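Local coordinates for protein antigen, P35 (Borreliella spielmanii A14S, PDB 6HPN) that is of unknown function but, as a PFam54 outer surface protein of a Lyme disease spirochaete, probably acts at the interface with the host, at residues His142-Lys146 with Pro147-Thr151; His207-Ile210 with Leu211-Asn215. One frame throughout, in Å; residues are numbered along the deposited sequence.

Overall arrangement
Interactions 1 and 2 sample two helices of an all-helical, single-chain fold. Interaction 1 (142-151) is the loop-to-helix junction that starts helix 146-179, its centre about 26 Å from the centre of the chain, whereas interaction 2 (207-215) is an internal part of helix 200-221, its centre about 14 Å from the centre of the chain. Their centres are 19 Å apart and their nearest atoms about 6 Å apart, so they do not touch, although both lie on the same side of the chain's centre. The link is made by the helices themselves: Thr151 meets Thr216 and Ile220, while farther along helix 146-179 Asp155, Leu159 and Leu162 receive Leu213 and Leu209.

Interaction 1. Residues His142-Lys146 with Pro147-Thr151; sequences HHLNK and PNLKT
Two side-chain amides, of Asn145 and Asn148, cross at a slant with their planes 37° apart, and the shared point is Asn145 OD1. This oxygen lies 3.2 Å from Asn148 ND2, but the angle is too poor for this approach to count as a hydrogen bond, and the nitrogens ND2 of both residues also come near each other as two donors. In the preceding 3-10 turn, His142 CE1 sits 3.3 Å above one face of the His143 ring, near its rim. The backbone is the real partner of the Asn145 amide: Asn148 N donates to Asn145 OD1 at 2.9 Å, lying beyond OD1 nearly on the extended C=O line (172°), and it also makes a weak bond to Asn145 O. A chi1 of 73° explains this reach, tucking CG of Asn145 in over the main chain and swinging OD1 forward to the first turn. Pro147 is part of the same cluster, its CD 3.4 Å from Asn145 OD1 and its side chain roughly perpendicular to that of Asn145.

Main-chain bonds then take over. Leu149 N reaches Asn145 O at 3.0 Å, and Lys150 N reaches Lys146 O at 2.8 Å. Thr151 uses both its N and OG1 on Pro147 O, from opposite faces of that carbonyl, with OG1 at 3.0 Å. On the apolar side Leu144 CB approaches Leu149 CG at 4.1 Å; Leu149 is buried against Ile22 and Ile25 of helix 16-40, and Leu144 meets Ile220 of helix 200-221. The extended Lys146 chain carries NZ to salt bridges with Asp15 and Glu17.

Asn145 is thus the N-cap, and Leu144 against Leu149 forms a hydrophobic staple flanking it at the start of helix 146-179.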
ATOM      1  N   HIS A 142      17.318  21.251   7.175  1.00 27.50           N
ATOM      2  CA  HIS A 142      18.724  21.721   7.113  1.00 27.47           C
ATOM      3  C   HIS A 142      19.389  21.576   8.491  1.00 27.33           C
ATOM      4  O   HIS A 142      20.614  21.394   8.530  1.00 25.39           O
ATOM      5  CB  HIS A 142      18.824  23.121   6.499  1.00 29.68           C
ATOM      6  CG  HIS A 142      18.065  24.188   7.204  1.00 34.02           C
ATOM      7  ND1 HIS A 142      18.675  25.051   8.103  1.00 36.21           N
ATOM      8  CD2 HIS A 142      16.764  24.550   7.129  1.00 36.19           C
ATOM      9  CE1 HIS A 142      17.775  25.906   8.559  1.00 40.34           C
ATOM     10  NE2 HIS A 142      16.590  25.615   7.975  1.00 40.27           N
ATOM     11  N   HIS A 143      18.637  21.552   9.588  1.00 28.12           N
ATOM     12  CA  HIS A 143      19.243  21.401  10.940  1.00 30.30           C
ATOM     13  C   HIS A 143      19.771  19.960  11.133  1.00 30.11           C
ATOM     14  O   HIS A 143      20.565  19.742  12.079  1.00 30.28           O
ATOM     15  CB  HIS A 143      18.281  21.939  12.022  1.00 31.46           C
ATOM     16  CG  HIS A 143      18.136  23.431  11.987  1.00 35.53           C
ATOM     17  ND1 HIS A 143      16.906  24.072  12.061  1.00 38.17           N
ATOM     18  CD2 HIS A 143      19.057  24.416  11.857  1.00 39.39           C
ATOM     19  CE1 HIS A 143      17.074  25.381  12.008  1.00 40.62           C
ATOM     20  NE2 HIS A 143      18.387  25.617  11.862  1.00 42.40           N
ATOM     21  N   LEU A 144      19.429  19.012  10.247  1.00 28.16           N
ATOM     22  CA  LEU A 144      19.780  17.574  10.425  1.00 25.20           C
ATOM     23  C   LEU A 144      21.153  17.248   9.843  1.00 22.90           C
ATOM     24  O   LEU A 144      21.502  17.784   8.789  1.00 20.61           O
ATOM     25  CB  LEU A 144      18.742  16.691   9.730  1.00 26.00           C
ATOM     26  CG  LEU A 144      17.335  16.733  10.318  1.00 25.38           C
ATOM     27  CD1 LEU A 144      16.370  15.937   9.444  1.00 25.31           C
ATOM     28  CD2 LEU A 144      17.328  16.220  11.746  1.00 24.99           C
ATOM     29  N   ASN A 145      21.825  16.284  10.473  1.00 22.50           N
ATOM     30  CA  ASN A 145      23.110  15.699  10.024  1.00 21.95           C
ATOM     31  C   ASN A 145      22.872  14.765   8.824  1.00 22.67           C
ATOM     32  O   ASN A 145      21.713  14.286   8.600  1.00 22.05           O
ATOM     33  CB  ASN A 145      23.833  15.023  11.189  1.00 21.38           C
ATOM     34  CG  ASN A 145      23.205  13.714  11.624  1.00 22.51           C
ATOM     35  OD1 ASN A 145      22.568  13.003  10.838  1.00 21.14           O
ATOM     36  ND2 ASN A 145      23.397  13.378  12.887  1.00 21.57           N
ATOM     37  N   LYS A 146      23.958  14.484   8.104  1.00 21.98           N
ATOM     38  CA  LYS A 146      23.949  13.787   6.800  1.00 21.10           C
ATOM     39  C   LYS A 146      23.490  12.346   6.973  1.00 20.65           C
ATOM     40  O   LYS A 146      22.633  11.903   6.211  1.00 18.92           O
ATOM     41  CB  LYS A 146      25.308  13.951   6.124  1.00 21.38           C
ATOM     42  CG  LYS A 146      25.402  15.282   5.398  1.00 23.05           C
ATOM     43  CD  LYS A 146      26.774  15.790   5.081  1.00 23.87           C
ATOM     44  CE  LYS A 146      26.727  16.900   4.052  1.00 24.70           C
ATOM     45  NZ  LYS A 146      28.053  17.102   3.421  1.00 26.28           N
ATOM     46  N   PRO A 147      24.015  11.558   7.947  1.00 21.67           N
ATOM     47  CA  PRO A 147      23.517  10.183   8.163  1.00 20.71           C
ATOM     48  C   PRO A 147      21.982  10.123   8.261  1.00 20.89           C
ATOM     49  O   PRO A 147      21.356   9.258   7.668  1.00 21.41           O
ATOM     50  CB  PRO A 147      24.176   9.747   9.487  1.00 19.50           C
ATOM     51  CG  PRO A 147      25.449  10.589   9.568  1.00 20.05           C
ATOM     52  CD  PRO A 147      25.116  11.908   8.867  1.00 20.40           C
ATOM     53  N   ASN A 148      21.392  11.076   8.984  1.00 22.30           N
ATOM     54  CA  ASN A 148      19.930  11.125   9.244  1.00 21.50           C
ATOM     55  C   ASN A 148      19.220  11.545   7.955  1.00 20.09           C
ATOM     56  O   ASN A 148      18.182  10.967   7.645  1.00 21.20           O
ATOM     57  CB  ASN A 148      19.600  12.006  10.450  1.00 21.93           C
ATOM     58  CG  ASN A 148      20.024  11.377  11.759  1.00 22.00           C
ATOM     59  OD1 ASN A 148      20.241  10.156  11.853  1.00 22.95           O
ATOM     60  ND2 ASN A 148      20.181  12.220  12.758  1.00 19.90           N
ATOM     61  N   LEU A 149      19.792  12.467   7.198  1.00 19.18           N
ATOM     62  CA  LEU A 149      19.209  12.866   5.893  1.00 19.13           C
ATOM     63  C   LEU A 149      19.238  11.671   4.938  1.00 17.96           C
ATOM     64  O   LEU A 149      18.256  11.473   4.222  1.00 19.19           O
ATOM     65  CB  LEU A 149      19.966  14.077   5.329  1.00 20.03           C
ATOM     66  CG  LEU A 149      19.592  15.429   5.946  1.00 20.99           C
ATOM     67  CD1 LEU A 149      20.607  16.506   5.588  1.00 20.76           C
ATOM     68  CD2 LEU A 149      18.176  15.863   5.513  1.00 22.52           C
ATOM     69  N   LYS A 150      20.305  10.876   4.947  1.00 17.64           N
ATOM     70  CA  LYS A 150      20.438   9.696   4.046  1.00 17.46           C
ATOM     71  C   LYS A 150      19.426   8.614   4.440  1.00 17.60           C
ATOM     72  O   LYS A 150      18.876   7.941   3.539  1.00 16.07           O
ATOM     73  CB  LYS A 150      21.874   9.185   4.054  1.00 17.69           C
ATOM     74  CG  LYS A 150      22.840  10.125   3.350  1.00 18.73           C
ATOM     75  CD  LYS A 150      24.259   9.662   3.346  1.00 19.24           C
ATOM     76  CE  LYS A 150      25.034  10.242   2.183  1.00 20.24           C
ATOM     77  NZ  LYS A 150      26.354   9.579   2.028  1.00 21.44           N
ATOM     78  N   THR A 151      19.156   8.464   5.739  1.00 18.59           N
ATOM     79  CA  THR A 151      18.182   7.455   6.206  1.00 18.78           C
ATOM     80  C   THR A 151      16.819   7.829   5.632  1.00 19.73           C
ATOM     81  O   THR A 151      16.160   6.938   5.076  1.00 20.76           O
ATOM     82  CB  THR A 151      18.148   7.334   7.725  1.00 19.05           C
ATOM     83  OG1 THR A 151      19.443   7.003   8.212  1.00 17.46           O
ATOM     84  CG2 THR A 151      17.157   6.278   8.155  1.00 19.15           C
TER

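Interaction 2. Residues His207-Ile210 with Leu211-Asn215; sequences HNLI and LNLIN
Leu211 begins the turn by giving its N-H to His207 O, 3.0 Å from Leu211 N, and its CB packs close to the same His207 carbonyl. Asn212 N follows at 3.1 Å from Asn208 O; a second, weak bond runs to Leu209 O. The chi1 of Asn212, 65°, lays its amide back along the helix, which brings ND2 within 2.7 Å of Asn208 O, yet the angle is too poor to count this approach as a bond.

At Leu213 the N-H bonds to Leu209 O across 2.8 Å between Leu213 N and that oxygen, while Leu213 CG meets Leu209 CG at 4.3 Å. This leucine pair faces helix 146-179, where Leu213 touches Asp155 and Leu159 and Leu209 touches Leu162. Next, Ile214 N holds Ile210 O, and the two isoleucine side chains run alongside each other in the same direction, with Ile210 CG2 4.0 Å from Ile214 CG1. They are turned to helix 106-135, where they touch Ala126, Glu129 and Ile130. Asn215 N closes the series on Leu211 O.

Chemically, the bonds from each residue to the one four before it pair the carbonyls of 207-211 with the N-H groups of 211-215, while the i/i+4 leucine and isoleucine pairs present hydrocarbon to two neighbouring helices. Exposed Asn208, Asn212 and Asn215 supply a polar face, with Leu211 an exposed apolar exception, which is consistent with an amphipathic helix in a helical bundle.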
ATOM      1  N   HIS A 207       5.446  -5.853   7.968  1.00 20.95           N
ATOM      2  CA  HIS A 207       4.976  -5.190   9.213  1.00 20.27           C
ATOM      3  C   HIS A 207       6.190  -4.592   9.941  1.00 18.22           C
ATOM      4  O   HIS A 207       6.146  -3.414  10.236  1.00 16.91           O
ATOM      5  CB  HIS A 207       4.156  -6.147  10.080  1.00 20.13           C
ATOM      6  CG  HIS A 207       3.681  -5.520  11.344  1.00 21.70           C
ATOM      7  ND1 HIS A 207       4.496  -5.413  12.465  1.00 22.12           N
ATOM      8  CD2 HIS A 207       2.489  -4.970  11.682  1.00 22.99           C
ATOM      9  CE1 HIS A 207       3.826  -4.838  13.447  1.00 22.41           C
ATOM     10  NE2 HIS A 207       2.588  -4.551  12.991  1.00 22.73           N
ATOM     11  N   ASN A 208       7.245  -5.380  10.147  1.00 17.53           N
ATOM     12  CA  ASN A 208       8.411  -5.004  10.984  1.00 18.35           C
ATOM     13  C   ASN A 208       9.248  -3.959  10.261  1.00 18.24           C
ATOM     14  O   ASN A 208       9.797  -3.079  10.933  1.00 18.09           O
ATOM     15  CB  ASN A 208       9.290  -6.199  11.372  1.00 19.20           C
ATOM     16  CG  ASN A 208       8.574  -7.158  12.298  1.00 19.38           C
ATOM     17  OD1 ASN A 208       7.738  -6.747  13.090  1.00 21.94           O
ATOM     18  ND2 ASN A 208       8.837  -8.438  12.173  1.00 19.50           N
ATOM     19  N   LEU A 209       9.357  -4.037   8.941  1.00 18.44           N
ATOM     20  CA  LEU A 209      10.116  -2.998   8.214  1.00 18.82           C
ATOM     21  C   LEU A 209       9.412  -1.653   8.397  1.00 18.52           C
ATOM     22  O   LEU A 209      10.085  -0.681   8.752  1.00 19.90           O
ATOM     23  CB  LEU A 209      10.245  -3.365   6.738  1.00 19.57           C
ATOM     24  CG  LEU A 209      11.089  -2.390   5.917  1.00 21.37           C
ATOM     25  CD1 LEU A 209      12.537  -2.382   6.367  1.00 21.87           C
ATOM     26  CD2 LEU A 209      11.023  -2.724   4.443  1.00 23.03           C
ATOM     27  N   ILE A 210       8.112  -1.595   8.131  1.00 18.00           N
ATOM     28  CA  ILE A 210       7.336  -0.332   8.184  1.00 18.51           C
ATOM     29  C   ILE A 210       7.401   0.187   9.621  1.00 19.76           C
ATOM     30  O   ILE A 210       7.660   1.374   9.809  1.00 21.53           O
ATOM     31  CB  ILE A 210       5.889  -0.543   7.705  1.00 17.99           C
ATOM     32  CG1 ILE A 210       5.819  -0.806   6.204  1.00 17.41           C
ATOM     33  CG2 ILE A 210       4.991   0.616   8.127  1.00 16.74           C
ATOM     34  CD1 ILE A 210       4.525  -1.476   5.796  1.00 18.61           C
ATOM     35  N   LEU A 211       7.171  -0.669  10.605  1.00 20.82           N
ATOM     36  CA  LEU A 211       7.228  -0.239  12.020  1.00 23.07           C
ATOM     37  C   LEU A 211       8.562   0.495  12.237  1.00 23.74           C
ATOM     38  O   LEU A 211       8.567   1.569  12.856  1.00 21.72           O
ATOM     39  CB  LEU A 211       7.089  -1.459  12.945  1.00 24.15           C
ATOM     40  CG  LEU A 211       7.264  -1.198  14.450  1.00 24.54           C
ATOM     41  CD1 LEU A 211       6.119  -0.383  15.029  1.00 23.69           C
ATOM     42  CD2 LEU A 211       7.388  -2.505  15.214  1.00 25.35           C
ATOM     43  N   ASN A 212       9.688  -0.051  11.788  1.00 25.70           N
ATOM     44  CA  ASN A 212      10.951   0.539  12.289  1.00 28.76           C
ATOM     45  C   ASN A 212      11.402   1.635  11.309  1.00 24.20           C
ATOM     46  O   ASN A 212      12.057   2.594  11.767  1.00 21.22           O
ATOM     47  CB  ASN A 212      11.860  -0.518  12.934  1.00 35.83           C
ATOM     48  CG  ASN A 212      12.397  -1.597  12.037  1.00 41.10           C
ATOM     49  OD1 ASN A 212      13.155  -1.315  11.117  1.00 57.98           O
ATOM     50  ND2 ASN A 212      12.105  -2.840  12.378  1.00 41.50           N
ATOM     51  N   LEU A 213      10.827   1.699  10.110  1.00 22.23           N
ATOM     52  CA  LEU A 213      10.945   2.934   9.283  1.00 20.94           C
ATOM     53  C   LEU A 213      10.138   4.088   9.882  1.00 18.47           C
ATOM     54  O   LEU A 213      10.670   5.213   9.896  1.00 16.67           O
ATOM     55  CB  LEU A 213      10.483   2.644   7.857  1.00 22.41           C
ATOM     56  CG  LEU A 213      11.412   1.747   7.046  1.00 23.09           C
ATOM     57  CD1 LEU A 213      11.097   1.922   5.575  1.00 24.17           C
ATOM     58  CD2 LEU A 213      12.890   2.025   7.333  1.00 21.88           C
ATOM     59  N   ILE A 214       8.926   3.832  10.377  1.00 17.11           N
ATOM     60  CA  ILE A 214       8.066   4.894  10.976  1.00 18.79           C
ATOM     61  C   ILE A 214       8.702   5.398  12.287  1.00 18.37           C
ATOM     62  O   ILE A 214       8.721   6.636  12.520  1.00 19.01           O
ATOM     63  CB  ILE A 214       6.616   4.397  11.178  1.00 20.37           C
ATOM     64  CG1 ILE A 214       5.881   4.135   9.857  1.00 19.93           C
ATOM     65  CG2 ILE A 214       5.841   5.363  12.054  1.00 21.09           C
ATOM     66  CD1 ILE A 214       5.089   5.303   9.331  1.00 20.47           C
ATOM     67  N   ASN A 215       9.185   4.488  13.127  1.00 17.26           N
ATOM     68  CA  ASN A 215       9.852   4.833  14.407  1.00 17.77           C
ATOM     69  C   ASN A 215      11.130   5.624  14.123  1.00 17.73           C
ATOM     70  O   ASN A 215      11.374   6.650  14.800  1.00 16.69           O
ATOM     71  CB  ASN A 215      10.132   3.592  15.255  1.00 18.16           C
ATOM     72  CG  ASN A 215       8.904   3.133  16.026  1.00 18.72           C
ATOM     73  OD1 ASN A 215       7.992   3.926  16.275  1.00 18.35           O
ATOM     74  ND2 ASN A 215       8.878   1.871  16.431  1.00 16.55           N
TER